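Local atomic coordinates of period circadian protein homolog 2 (Mus musculus, PDB entry 3GDI), a protein that works in the mammalian circadian clock, where it probably regulates transcription and forms protein-protein contacts through its tandem PAS domains. Residues Asp25-Ala30 against Asn43-Ile48; Ser71-Tyr76 against Lys102-Arg107; Gln203-Asp208 against Pro231-Thr236; Ser249-Pro254 against Phe261-His266. One frame throughout, in Å; residues are numbered along the deposited sequence.

Contact 1: residues Asp25-Ala30 against Asn43-Ile48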
loop_
_atom_site.group_PDB
_atom_site.type_symbol
_atom_site.label_atom_id
_atom_site.label_comp_id
_atom_site.label_asym_id
_atom_site.label_seq_id
_atom_site.Cartn_x
_atom_site.Cartn_y
_atom_site.Cartn_z
ATOM N N ASP A 25 -22.525 -6.789 -19.206
ATOM C CA ASP A 25 -21.409 -7.327 -18.439
ATOM C C ASP A 25 -21.389 -6.931 -16.966
ATOM O O ASP A 25 -20.428 -7.226 -16.262
ATOM C CB ASP A 25 -20.088 -6.922 -19.094
ATOM C CG ASP A 25 -19.723 -7.813 -20.262
ATOM O OD1 ASP A 25 -19.353 -8.985 -20.027
ATOM O OD2 ASP A 25 -19.815 -7.345 -21.414
ATOM N N MET A 26 -22.439 -6.267 -16.497
ATOM C CA MET A 26 -22.495 -5.869 -15.093
ATOM C C MET A 26 -23.441 -6.727 -14.261
ATOM O O MET A 26 -24.229 -7.507 -14.794
ATOM C CB MET A 26 -22.905 -4.401 -14.964
ATOM C CG MET A 26 -21.815 -3.432 -15.357
ATOM S SD MET A 26 -22.188 -1.734 -14.881
ATOM C CE MET A 26 -21.485 -1.681 -13.222
ATOM N N PHE A 27 -23.338 -6.589 -12.945
ATOM C CA PHE A 27 -24.197 -7.317 -12.026
ATOM C C PHE A 27 -24.028 -6.744 -10.633
ATOM O O PHE A 27 -23.008 -6.134 -10.322
ATOM C CB PHE A 27 -23.889 -8.826 -12.031
ATOM C CG PHE A 27 -22.619 -9.215 -11.309
ATOM C CD1 PHE A 27 -21.408 -9.297 -11.988
ATOM C CD2 PHE A 27 -22.642 -9.536 -9.952
ATOM C CE1 PHE A 27 -20.241 -9.696 -11.327
ATOM C CE2 PHE A 27 -21.480 -9.933 -9.287
ATOM C CZ PHE A 27 -20.281 -10.013 -9.974
ATOM N N ALA A 28 -25.044 -6.921 -9.801
ATOM C CA ALA A 28 -25.003 -6.415 -8.439
ATOM C C ALA A 28 -25.073 -7.576 -7.461
ATOM O O ALA A 28 -25.601 -8.640 -7.786
ATOM C CB ALA A 28 -26.165 -5.461 -8.201
ATOM N N VAL A 29 -24.533 -7.368 -6.266
ATOM C CA VAL A 29 -24.535 -8.399 -5.241
ATOM C C VAL A 29 -24.417 -7.780 -3.854
ATOM O O VAL A 29 -23.622 -6.868 -3.635
ATOM C CB VAL A 29 -23.373 -9.394 -5.455
ATOM C CG1 VAL A 29 -22.046 -8.655 -5.412
ATOM C CG2 VAL A 29 -23.410 -10.474 -4.391
ATOM N N ALA A 30 -25.232 -8.274 -2.927
ATOM C CA ALA A 30 -25.222 -7.794 -1.550
ATOM C C ALA A 30 -24.634 -8.926 -0.732
ATOM O O ALA A 30 -25.095 -10.059 -0.819
ATOM C CB ALA A 30 -26.639 -7.484 -1.089
ATOM N N ASN A 43 -29.511 -10.428 -11.456
ATOM C CA ASN A 43 -29.695 -11.340 -12.580
ATOM C C ASN A 43 -28.603 -11.118 -13.626
ATOM O O ASN A 43 -27.709 -10.289 -13.431
ATOM C CB ASN A 43 -31.070 -11.118 -13.210
ATOM C CG ASN A 43 -32.204 -11.458 -12.266
ATOM O OD1 ASN A 43 -32.446 -12.628 -11.966
ATOM N ND2 ASN A 43 -32.902 -10.435 -11.786
ATOM N N GLN A 44 -28.680 -11.862 -14.728
ATOM C CA GLN A 44 -27.707 -11.752 -15.813
ATOM C C GLN A 44 -26.364 -12.377 -15.435
ATOM O O GLN A 44 -25.492 -12.558 -16.286
ATOM C CB GLN A 44 -27.516 -10.278 -16.200
ATOM C CG GLN A 44 -26.540 -10.034 -17.345
ATOM C CD GLN A 44 -26.483 -8.574 -17.765
ATOM O OE1 GLN A 44 -27.461 -8.022 -18.268
ATOM N NE2 GLN A 44 -25.334 -7.941 -17.556
ATOM N N VAL A 45 -26.201 -12.709 -14.159
ATOM C CA VAL A 45 -24.965 -13.318 -13.685
ATOM C C VAL A 45 -24.693 -14.640 -14.397
ATOM O O VAL A 45 -23.611 -14.843 -14.948
ATOM C CB VAL A 45 -25.009 -13.567 -12.166
ATOM C CG1 VAL A 45 -24.758 -12.268 -11.419
ATOM C CG2 VAL A 45 -26.360 -14.137 -11.775
ATOM N N ALA A 46 -25.671 -15.540 -14.384
ATOM C CA ALA A 46 -25.516 -16.833 -15.042
ATOM C C ALA A 46 -25.296 -16.595 -16.527
ATOM O O ALA A 46 -24.691 -17.417 -17.216
ATOM C CB ALA A 46 -26.754 -17.694 -14.824
ATOM N N SER A 47 -25.798 -15.460 -17.009
ATOM C CA SER A 47 -25.664 -15.079 -18.411
ATOM C C SER A 47 -24.198 -14.863 -18.771
ATOM O O SER A 47 -23.678 -15.497 -19.691
ATOM C CB SER A 47 -26.452 -13.798 -18.689
ATOM O OG SER A 47 -26.188 -13.314 -19.992
ATOM N N ILE A 48 -23.535 -13.969 -18.042
ATOM C CA ILE A 48 -22.126 -13.682 -18.287
ATOM C C ILE A 48 -21.227 -14.826 -17.812
ATOM O O ILE A 48 -20.007 -14.678 -17.744
ATOM C CB ILE A 48 -21.689 -12.370 -17.593
ATOM C CG1 ILE A 48 -21.860 -12.488 -16.081
ATOM C CG2 ILE A 48 -22.518 -11.212 -18.114
ATOM C CD1 ILE A 48 -21.477 -11.233 -15.335
#

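Contact 2: residues Ser71-Tyr76 against Lys102-Arg107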
loop_
_atom_site.group_PDB
_atom_site.type_symbol
_atom_site.label_atom_id
_atom_site.label_comp_id
_atom_site.label_asym_id
_atom_site.label_seq_id
_atom_site.Cartn_x
_atom_site.Cartn_y
_atom_site.Cartn_z
ATOM N N SER A 71 -8.182 -11.862 -0.179
ATOM C CA SER A 71 -7.627 -10.939 0.814
ATOM C C SER A 71 -7.865 -9.505 0.349
ATOM O O SER A 71 -8.109 -8.604 1.163
ATOM C CB SER A 71 -6.123 -11.182 0.999
ATOM O OG SER A 71 -5.376 -10.751 -0.129
ATOM N N VAL A 72 -7.801 -9.304 -0.966
ATOM C CA VAL A 72 -8.029 -7.991 -1.564
ATOM C C VAL A 72 -9.473 -7.546 -1.314
ATOM O O VAL A 72 -9.717 -6.441 -0.837
ATOM C CB VAL A 72 -7.751 -8.037 -3.087
ATOM C CG1 VAL A 72 -8.070 -6.697 -3.735
ATOM C CG2 VAL A 72 -6.294 -8.412 -3.322
ATOM N N PHE A 73 -10.419 -8.426 -1.633
ATOM C CA PHE A 73 -11.846 -8.163 -1.455
ATOM C C PHE A 73 -12.188 -7.751 -0.027
ATOM O O PHE A 73 -12.949 -6.826 0.186
ATOM C CB PHE A 73 -12.651 -9.416 -1.847
ATOM C CG PHE A 73 -14.117 -9.333 -1.513
ATOM C CD1 PHE A 73 -14.578 -9.669 -0.245
ATOM C CD2 PHE A 73 -15.034 -8.908 -2.464
ATOM C CE1 PHE A 73 -15.933 -9.581 0.071
ATOM C CE2 PHE A 73 -16.383 -8.815 -2.162
ATOM C CZ PHE A 73 -16.836 -9.154 -0.888
ATOM N N HIS A 74 -11.633 -8.453 0.951
ATOM C CA HIS A 74 -11.887 -8.145 2.354
ATOM C C HIS A 74 -11.314 -6.786 2.721
ATOM O O HIS A 74 -11.934 -6.004 3.446
ATOM C CB HIS A 74 -11.266 -9.224 3.238
ATOM C CG HIS A 74 -12.026 -10.514 3.235
ATOM N ND1 HIS A 74 -11.408 -11.744 3.316
ATOM C CD2 HIS A 74 -13.358 -10.764 3.171
ATOM C CE1 HIS A 74 -12.325 -12.696 3.300
ATOM N NE2 HIS A 74 -13.515 -12.127 3.214
ATOM N N SER A 75 -10.120 -6.507 2.214
ATOM C CA SER A 75 -9.461 -5.236 2.489
ATOM C C SER A 75 -10.290 -4.035 2.028
ATOM O O SER A 75 -10.450 -3.071 2.769
ATOM C CB SER A 75 -8.091 -5.201 1.819
ATOM O OG SER A 75 -7.573 -3.887 1.835
ATOM N N TYR A 76 -10.822 -4.100 0.813
ATOM C CA TYR A 76 -11.612 -3.007 0.265
ATOM C C TYR A 76 -13.075 -3.021 0.689
ATOM O O TYR A 76 -13.829 -2.117 0.343
ATOM C CB TYR A 76 -11.529 -3.017 -1.264
ATOM C CG TYR A 76 -10.231 -2.468 -1.834
ATOM C CD1 TYR A 76 -10.001 -1.086 -1.909
ATOM C CD2 TYR A 76 -9.236 -3.326 -2.309
ATOM C CE1 TYR A 76 -8.815 -0.572 -2.448
ATOM C CE2 TYR A 76 -8.043 -2.821 -2.851
ATOM C CZ TYR A 76 -7.842 -1.441 -2.915
ATOM O OH TYR A 76 -6.669 -0.945 -3.437
ATOM N N LYS A 102 -13.107 4.764 -5.351
ATOM C CA LYS A 102 -12.947 3.735 -4.329
ATOM C C LYS A 102 -13.397 2.370 -4.837
ATOM O O LYS A 102 -14.191 1.692 -4.188
ATOM C CB LYS A 102 -13.732 4.105 -3.062
ATOM C CG LYS A 102 -13.149 5.310 -2.313
ATOM C CD LYS A 102 -13.917 5.641 -1.036
ATOM C CE LYS A 102 -15.323 6.133 -1.337
ATOM N NZ LYS A 102 -16.071 6.442 -0.092
ATOM N N SER A 103 -12.881 1.982 -6.004
ATOM C CA SER A 103 -13.194 0.696 -6.618
ATOM C C SER A 103 -11.936 -0.153 -6.711
ATOM O O SER A 103 -10.836 0.374 -6.869
ATOM C CB SER A 103 -13.767 0.893 -8.023
ATOM O OG SER A 103 -15.066 1.446 -7.968
ATOM N N PHE A 104 -12.100 -1.467 -6.615
ATOM C CA PHE A 104 -10.974 -2.390 -6.698
ATOM C C PHE A 104 -11.315 -3.451 -7.741
ATOM O O PHE A 104 -12.439 -3.481 -8.247
ATOM C CB PHE A 104 -10.717 -3.030 -5.323
ATOM C CG PHE A 104 -11.871 -3.843 -4.804
ATOM C CD1 PHE A 104 -11.861 -5.230 -4.899
ATOM C CD2 PHE A 104 -12.991 -3.222 -4.259
ATOM C CE1 PHE A 104 -12.948 -5.986 -4.464
ATOM C CE2 PHE A 104 -14.084 -3.973 -3.821
ATOM C CZ PHE A 104 -14.058 -5.360 -3.929
ATOM N N PHE A 105 -10.356 -4.312 -8.066
ATOM C CA PHE A 105 -10.583 -5.361 -9.059
ATOM C C PHE A 105 -10.476 -6.779 -8.510
ATOM O O PHE A 105 -9.660 -7.067 -7.640
ATOM C CB PHE A 105 -9.598 -5.213 -10.217
ATOM C CG PHE A 105 -9.676 -3.892 -10.911
ATOM C CD1 PHE A 105 -9.167 -2.747 -10.313
ATOM C CD2 PHE A 105 -10.258 -3.790 -12.166
ATOM C CE1 PHE A 105 -9.235 -1.517 -10.954
ATOM C CE2 PHE A 105 -10.332 -2.567 -12.815
ATOM C CZ PHE A 105 -9.817 -1.427 -12.207
ATOM N N CYS A 106 -11.301 -7.665 -9.052
ATOM C CA CYS A 106 -11.325 -9.069 -8.651
ATOM C C CYS A 106 -11.652 -9.966 -9.832
ATOM O O CYS A 106 -12.406 -9.580 -10.730
ATOM C CB CYS A 106 -12.372 -9.300 -7.559
ATOM S SG CYS A 106 -11.737 -9.305 -5.869
ATOM N N ARG A 107 -11.065 -11.160 -9.837
ATOM C CA ARG A 107 -11.325 -12.133 -10.890
ATOM C C ARG A 107 -12.393 -13.064 -10.324
ATOM O O ARG A 107 -12.223 -13.629 -9.245
ATOM C CB ARG A 107 -10.044 -12.897 -11.229
ATOM C CG ARG A 107 -9.199 -12.212 -12.306
ATOM C CD ARG A 107 -7.700 -12.461 -12.146
ATOM N NE ARG A 107 -7.173 -11.738 -10.990
ATOM C CZ ARG A 107 -5.907 -11.346 -10.843
ATOM N NH1 ARG A 107 -5.005 -11.601 -11.782
ATOM N NH2 ARG A 107 -5.545 -10.690 -9.750
#

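Contact 3: residues Gln203-Asp208 against Pro231-Thr236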
loop_
_atom_site.group_PDB
_atom_site.type_symbol
_atom_site.label_atom_id
_atom_site.label_comp_id
_atom_site.label_asym_id
_atom_site.label_seq_id
_atom_site.Cartn_x
_atom_site.Cartn_y
_atom_site.Cartn_z
ATOM N N GLN A 203 9.098 -6.186 -14.789
ATOM C CA GLN A 203 8.141 -6.003 -15.876
ATOM C C GLN A 203 8.756 -5.407 -17.135
ATOM O O GLN A 203 8.145 -5.437 -18.195
ATOM C CB GLN A 203 6.999 -5.097 -15.429
ATOM C CG GLN A 203 6.232 -5.613 -14.242
ATOM C CD GLN A 203 5.674 -6.996 -14.472
ATOM O OE1 GLN A 203 5.224 -7.322 -15.565
ATOM N NE2 GLN A 203 5.681 -7.812 -13.433
ATOM N N LEU A 204 9.951 -4.849 -17.035
ATOM C CA LEU A 204 10.566 -4.250 -18.209
ATOM C C LEU A 204 11.297 -5.279 -19.049
ATOM O O LEU A 204 11.766 -6.289 -18.537
ATOM C CB LEU A 204 11.539 -3.136 -17.793
ATOM C CG LEU A 204 11.032 -1.690 -17.730
ATOM C CD1 LEU A 204 9.782 -1.560 -16.888
ATOM C CD2 LEU A 204 12.127 -0.839 -17.150
ATOM N N HIS A 205 11.384 -5.029 -20.349
ATOM C CA HIS A 205 12.087 -5.937 -21.225
ATOM C C HIS A 205 13.531 -5.951 -20.740
ATOM O O HIS A 205 14.068 -4.914 -20.361
ATOM C CB HIS A 205 12.034 -5.439 -22.673
ATOM C CG HIS A 205 12.732 -6.342 -23.646
ATOM N ND1 HIS A 205 12.059 -7.038 -24.627
ATOM C CD2 HIS A 205 14.032 -6.714 -23.741
ATOM C CE1 HIS A 205 12.913 -7.807 -25.278
ATOM N NE2 HIS A 205 14.116 -7.631 -24.760
ATOM N N PRO A 206 14.175 -7.128 -20.739
ATOM C CA PRO A 206 15.569 -7.225 -20.288
ATOM C C PRO A 206 16.552 -6.253 -20.953
ATOM O O PRO A 206 17.594 -5.944 -20.389
ATOM C CB PRO A 206 15.920 -8.703 -20.533
ATOM C CG PRO A 206 14.874 -9.191 -21.503
ATOM C CD PRO A 206 13.635 -8.458 -21.058
ATOM N N SER A 207 16.225 -5.760 -22.141
ATOM C CA SER A 207 17.113 -4.822 -22.833
ATOM C C SER A 207 16.812 -3.355 -22.509
ATOM O O SER A 207 17.532 -2.462 -22.945
ATOM C CB SER A 207 17.032 -5.026 -24.347
ATOM O OG SER A 207 17.410 -6.347 -24.695
ATOM N N ASP A 208 15.744 -3.112 -21.755
ATOM C CA ASP A 208 15.370 -1.759 -21.380
ATOM C C ASP A 208 15.538 -1.549 -19.880
ATOM O O ASP A 208 15.124 -0.528 -19.336
ATOM C CB ASP A 208 13.929 -1.484 -21.799
ATOM C CG ASP A 208 13.755 -1.476 -23.311
ATOM O OD1 ASP A 208 12.592 -1.421 -23.788
ATOM O OD2 ASP A 208 14.786 -1.521 -24.022
ATOM N N PRO A 231 11.591 4.700 -26.560
ATOM C CA PRO A 231 10.516 3.827 -26.094
ATOM C C PRO A 231 11.017 2.892 -25.000
ATOM O O PRO A 231 12.214 2.643 -24.877
ATOM C CB PRO A 231 10.161 3.056 -27.343
ATOM C CG PRO A 231 11.545 2.736 -27.865
ATOM C CD PRO A 231 12.298 4.073 -27.691
ATOM N N ILE A 232 10.088 2.380 -24.211
ATOM C CA ILE A 232 10.403 1.438 -23.159
ATOM C C ILE A 232 9.389 0.325 -23.385
ATOM O O ILE A 232 8.238 0.601 -23.712
ATOM C CB ILE A 232 10.190 2.069 -21.745
ATOM C CG1 ILE A 232 11.437 2.847 -21.310
ATOM C CG2 ILE A 232 9.883 0.991 -20.720
ATOM C CD1 ILE A 232 12.599 1.963 -20.922
ATOM N N ARG A 233 9.812 -0.923 -23.244
ATOM C CA ARG A 233 8.896 -2.036 -23.420
ATOM C C ARG A 233 8.506 -2.584 -22.059
ATOM O O ARG A 233 9.357 -2.839 -21.218
ATOM C CB ARG A 233 9.535 -3.103 -24.297
ATOM C CG ARG A 233 9.473 -2.727 -25.769
ATOM C CD ARG A 233 10.258 -3.672 -26.630
ATOM N NE ARG A 233 11.666 -3.675 -26.250
ATOM C CZ ARG A 233 12.598 -4.426 -26.829
ATOM N NH1 ARG A 233 12.271 -5.243 -27.825
ATOM N NH2 ARG A 233 13.860 -4.360 -26.408
ATOM N N PHE A 234 7.204 -2.741 -21.851
ATOM C CA PHE A 234 6.643 -3.216 -20.589
ATOM C C PHE A 234 5.885 -4.530 -20.829
ATOM O O PHE A 234 5.056 -4.612 -21.744
ATOM C CB PHE A 234 5.679 -2.155 -20.068
ATOM C CG PHE A 234 5.312 -2.312 -18.626
ATOM C CD1 PHE A 234 5.931 -1.522 -17.650
ATOM C CD2 PHE A 234 4.338 -3.227 -18.236
ATOM C CE1 PHE A 234 5.582 -1.639 -16.301
ATOM C CE2 PHE A 234 3.985 -3.353 -16.892
ATOM C CZ PHE A 234 4.608 -2.557 -15.921
ATOM N N ARG A 235 6.154 -5.549 -20.014
ATOM C CA ARG A 235 5.490 -6.835 -20.175
ATOM C C ARG A 235 4.062 -6.867 -19.642
ATOM O O ARG A 235 3.775 -6.361 -18.556
ATOM C CB ARG A 235 6.301 -7.938 -19.502
ATOM C CG ARG A 235 5.705 -9.331 -19.680
ATOM C CD ARG A 235 6.759 -10.416 -19.479
ATOM N NE ARG A 235 7.506 -10.218 -18.243
ATOM C CZ ARG A 235 6.983 -10.346 -17.028
ATOM N NH1 ARG A 235 7.733 -10.137 -15.955
ATOM N NH2 ARG A 235 5.711 -10.699 -16.889
ATOM N N THR A 236 3.161 -7.469 -20.409
ATOM C CA THR A 236 1.777 -7.554 -19.978
ATOM C C THR A 236 1.503 -8.930 -19.379
ATOM O O THR A 236 2.386 -9.792 -19.331
ATOM C CB THR A 236 0.797 -7.303 -21.145
ATOM O OG1 THR A 236 0.765 -8.448 -22.006
ATOM C CG2 THR A 236 1.233 -6.087 -21.952
HETATM O O HOH W 1 10.619 -9.405 -18.590
#

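Contact 4: residues Ser249-Pro254 against Phe261-His266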
loop_
_atom_site.group_PDB
_atom_site.type_symbol
_atom_site.label_atom_id
_atom_site.label_comp_id
_atom_site.label_asym_id
_atom_site.label_seq_id
_atom_site.Cartn_x
_atom_site.Cartn_y
_atom_site.Cartn_z
ATOM N N SER A 249 8.494 11.621 -13.438
ATOM C CA SER A 249 8.521 12.666 -12.422
ATOM C C SER A 249 8.715 12.065 -11.021
ATOM O O SER A 249 8.740 10.842 -10.851
ATOM C CB SER A 249 7.227 13.473 -12.472
ATOM O OG SER A 249 7.376 14.687 -11.754
ATOM N N SER A 250 8.862 12.918 -10.013
ATOM C CA SER A 250 9.052 12.416 -8.659
ATOM C C SER A 250 8.389 13.302 -7.630
ATOM O O SER A 250 8.143 14.478 -7.881
ATOM C CB SER A 250 10.544 12.328 -8.330
ATOM O OG SER A 250 11.171 13.577 -8.538
ATOM N N PHE A 251 8.076 12.721 -6.478
ATOM C CA PHE A 251 7.511 13.487 -5.387
ATOM C C PHE A 251 8.670 13.620 -4.401
ATOM O O PHE A 251 9.223 12.618 -3.956
ATOM C CB PHE A 251 6.326 12.756 -4.747
ATOM C CG PHE A 251 5.090 12.717 -5.618
ATOM C CD1 PHE A 251 4.739 13.814 -6.407
ATOM C CD2 PHE A 251 4.262 11.599 -5.628
ATOM C CE1 PHE A 251 3.573 13.801 -7.189
ATOM C CE2 PHE A 251 3.101 11.570 -6.402
ATOM C CZ PHE A 251 2.754 12.676 -7.185
ATOM N N ILE A 252 9.065 14.856 -4.095
ATOM C CA ILE A 252 10.180 15.088 -3.174
ATOM C C ILE A 252 9.748 15.581 -1.797
ATOM O O ILE A 252 9.076 16.601 -1.670
ATOM C CB ILE A 252 11.196 16.108 -3.773
ATOM C CG1 ILE A 252 11.691 15.614 -5.129
ATOM C CG2 ILE A 252 12.413 16.253 -2.859
ATOM C CD1 ILE A 252 12.533 16.639 -5.869
ATOM N N ASN A 253 10.131 14.845 -0.764
ATOM C CA ASN A 253 9.799 15.240 0.598
ATOM C C ASN A 253 10.396 16.642 0.792
ATOM O O ASN A 253 11.610 16.811 0.724
ATOM C CB ASN A 253 10.434 14.258 1.591
ATOM C CG ASN A 253 10.035 14.534 3.024
ATOM O OD1 ASN A 253 10.425 15.544 3.616
ATOM N ND2 ASN A 253 9.241 13.639 3.592
ATOM N N PRO A 254 9.555 17.660 1.026
ATOM C CA PRO A 254 10.078 19.019 1.218
ATOM C C PRO A 254 11.009 19.216 2.417
ATOM O O PRO A 254 11.941 20.015 2.362
ATOM C CB PRO A 254 8.813 19.868 1.324
ATOM C CG PRO A 254 7.797 18.905 1.876
ATOM C CD PRO A 254 8.085 17.655 1.085
ATOM N N PHE A 261 8.601 9.117 -3.885
ATOM C CA PHE A 261 7.969 8.305 -4.925
ATOM C C PHE A 261 8.452 8.722 -6.313
ATOM O O PHE A 261 8.858 9.856 -6.521
ATOM C CB PHE A 261 6.446 8.482 -4.955
ATOM C CG PHE A 261 5.759 8.188 -3.669
ATOM C CD1 PHE A 261 5.471 9.212 -2.775
ATOM C CD2 PHE A 261 5.355 6.888 -3.368
ATOM C CE1 PHE A 261 4.789 8.954 -1.600
ATOM C CE2 PHE A 261 4.667 6.610 -2.187
ATOM C CZ PHE A 261 4.382 7.641 -1.299
ATOM N N ILE A 262 8.372 7.798 -7.262
ATOM C CA ILE A 262 8.727 8.071 -8.650
ATOM C C ILE A 262 7.407 7.819 -9.356
ATOM O O ILE A 262 6.832 6.749 -9.177
ATOM C CB ILE A 262 9.728 7.052 -9.204
ATOM C CG1 ILE A 262 11.021 7.058 -8.376
ATOM C CG2 ILE A 262 10.002 7.359 -10.673
ATOM C CD1 ILE A 262 11.929 8.237 -8.671
ATOM N N ILE A 263 6.908 8.784 -10.128
ATOM C CA ILE A 263 5.648 8.601 -10.845
ATOM C C ILE A 263 5.835 8.654 -12.342
ATOM O O ILE A 263 6.547 9.516 -12.853
ATOM C CB ILE A 263 4.622 9.664 -10.491
ATOM C CG1 ILE A 263 5.289 11.036 -10.484
ATOM C CG2 ILE A 263 3.987 9.338 -9.172
ATOM C CD1 ILE A 263 4.370 12.168 -10.062
ATOM N N GLY A 264 5.185 7.736 -13.046
ATOM C CA GLY A 264 5.293 7.705 -14.488
ATOM C C GLY A 264 3.924 7.746 -15.134
ATOM O O GLY A 264 2.971 7.147 -14.640
ATOM N N ARG A 265 3.817 8.474 -16.239
ATOM C CA ARG A 265 2.561 8.576 -16.966
ATOM C C ARG A 265 2.861 7.963 -18.309
ATOM O O ARG A 265 3.596 8.538 -19.102
ATOM C CB ARG A 265 2.153 10.030 -17.149
ATOM C CG ARG A 265 0.803 10.164 -17.808
ATOM C CD ARG A 265 0.455 11.591 -18.029
ATOM N NE ARG A 265 -0.985 11.775 -18.114
ATOM C CZ ARG A 265 -1.657 11.872 -19.253
ATOM N NH1 ARG A 265 -1.008 11.799 -20.410
ATOM N NH2 ARG A 265 -2.975 12.055 -19.231
ATOM N N HIS A 266 2.276 6.804 -18.564
ATOM C CA HIS A 266 2.548 6.081 -19.789
ATOM C C HIS A 266 1.507 6.133 -20.885
ATOM O O HIS A 266 0.308 6.164 -20.629
ATOM C CB HIS A 266 2.823 4.622 -19.445
ATOM C CG HIS A 266 3.766 4.449 -18.299
ATOM N ND1 HIS A 266 3.347 4.078 -17.040
ATOM C CD2 HIS A 266 5.102 4.642 -18.209
ATOM C CE1 HIS A 266 4.385 4.050 -16.223
ATOM N NE2 HIS A 266 5.461 4.388 -16.907
#

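Contact 1: residues Asp25-Ala30 against Asn43-Ile48
F27 CG and I48 CG1 both sit in the crowded position between the backbone N and the carbonyl carbon (chi1 75° and 62°). This turns the F27 ring toward the loop and brings I48 CD1 to it. I48 CD1 lies 3.9 Å from F27 CD1. V45 comes in on the same aromatic residue through one methyl. V45 CG1 is 3.6 Å from F27 CB and also touches CG and CD2 of the ring. Both aliphatic side chains cross the phenylalanine at about a right angle. The other I48 branch, CG2, lies 4.1 Å from D25 CA. Q44 reaches toward the strand with an extended chain. Q44 NE2 donates a hydrogen bond to N23 O and lies 3.0 Å from M26 O. Q44 OE1 makes a weak hydrogen bond to S17 OG. The contact therefore lays the loop after strand 38-41 over the start of strand 26-31 in the PAS-A domain. That strand runs between strands 38-41 and 142-150, bonding to A148 at F27 and to Y40 at A30. The F27 ring also meets F123 of strand 121-131 edge-to-face.

Contact 2: residues Ser71-Tyr76 against Lys102-Arg107
Helix segment 71-76 and strand segment 104-107 pass 8.8 Å apart between their axes and run roughly antiparallel, with 149° between their directions. F104 fills much of this gap. F104 CG stands between its backbone N and carbonyl carbon (chi1 62°), which sets the ring against Y76. The two ring planes are nearly parallel, 3° apart. The rings are slid past each other and barely overlap, the centroids of Y76 and F104 being 5.2 Å apart. Instead, each ring takes the CB of the other residue on a face. F104 CB stands 3.6 Å from the Y76 centroid, and Y76 CB stands 3.8 Å from the F104 centroid. These are two reciprocal CH-pi contacts. The far end of the F104 ring reaches the preceding turn of the helix, where F104 CZ is 4.0 Å from F73 CD2. V72 CG1 adds a looser contact, 4.2 Å from F104 CD1. Further along the strand, C106 SG packs 4.1 Å from F73 CB.

V72 also touches Q193, and R107 forms salt bridges with D69 and D194. The same helix and strand thus lie beside helix 192-195. At the other end, K102 pairs with E298 of the second subunit. No hydrogen bond joins the two segments. Between them the contact is apolar and aromatic, so it probably depends on the fit of shapes more than on polar pairing.

Contact 3: residues Gln203-Asp208 against Pro231-Thr236
Two backbone bonds flank the single beta bridge between L204 and F234. R235 N donates to Q203 O at 2.7 Å, nearly straight, and H205 N donates to R233 O at 3.1 Å from above the carbonyl plane. A side-chain bond extends the pairing: D208 OD1 accepts R233 N at 2.9 Å through its anti lone pair.

D208 OD1 also makes a salt bridge to R233 NE at 3.5 Å, its hydrogen bond straight but weak. R235 NH2 makes a salt bridge with E286.

Residues H205 to D208 make a type I turn. The sequence there, His-Pro-Ser-Asp, is of the His-Pro-x-Asp kind known from PAS domains. The turn leads from helix 200-203 into helix 209-221. Its partner, strand 227-235, is an outer strand of the PAS sheet.

One flat stack joins H205 and R233. H205 CG is trans to its backbone N (chi1 -179°), which sets the ring alongside R233. The guanidinium lies flat on it, centres 3.6 Å apart and planes at 1°. An alanine at H205 is likely to leave this guanidinium without its stack and freer to turn.

Q203 CB makes a CH-pi contact over a face of the F234 ring, 3.5 Å from F234 CZ. The apolar L204 CD1 packs 3.9 Å from F234 CD1.

Contact 4: residues Ser249-Pro254 against Phe261-His266
S249 O accepts the shortest hydrogen bond between these strands, from I263 N at 2.8 Å. The N-H lies above the carbonyl plane. The CA of I262 makes an additional C-H...O contact with the same oxygen. In return S249 N donates to I263 O at 2.9 Å, so this pair is closed by two bonds. F251 N donates to F261 O at 3.0 Å. S249 OG is hydrogen-bonded to G224 O.

The segments belong to a beta hairpin of strands 241-252 and 259-268 in the five-stranded antiparallel PAS sheet. S249, F251, F261 and I263 put their side chains on one face of it, S250 and I262 on the other. The face of S250 and I262 packs on helix 209-221.

On the face of S249, F251, F261 and I263, I263 CG1 sits between its backbone N and carbonyl carbon (chi1 45°), and CD1 reaches over a face of the F251 ring. I263 CD1 lies 3.3 Å from F251 CZ, a tight CH-pi contact. F251 CD2 packs 3.9 Å from F261 CB. A serine in place of F251 would probably leave I263 CD1 without its aromatic cover and open a gap beside F261. F251 meets F251 of the second subunit, and F261 stacks on F261 of the second subunit.

How the contacts relate
The four contacts follow one another along the chain, two in each PAS domain. Contacts 1 and 2 both reach the first five-stranded antiparallel sheet, contact 1 near the strand 38-41 side and contact 2 at outer strand 104-108; their centres are about 17 Å apart. Contacts 3 and 4 share the second sheet, with centres about 20 Å apart on neighbouring strands 227-235 and 241-252. Both sheets have strand order 2-1-5-4-3, the PAS topology. Contact 2 lies nearest the middle of the chain, its centre about 10 Å from the chain's centre, and borders helix 192-195. Contact 1 is about 39 Å from contact 4, centre to centre. Contact 4 faces the second subunit, so this sheet probably contributes to the dimer.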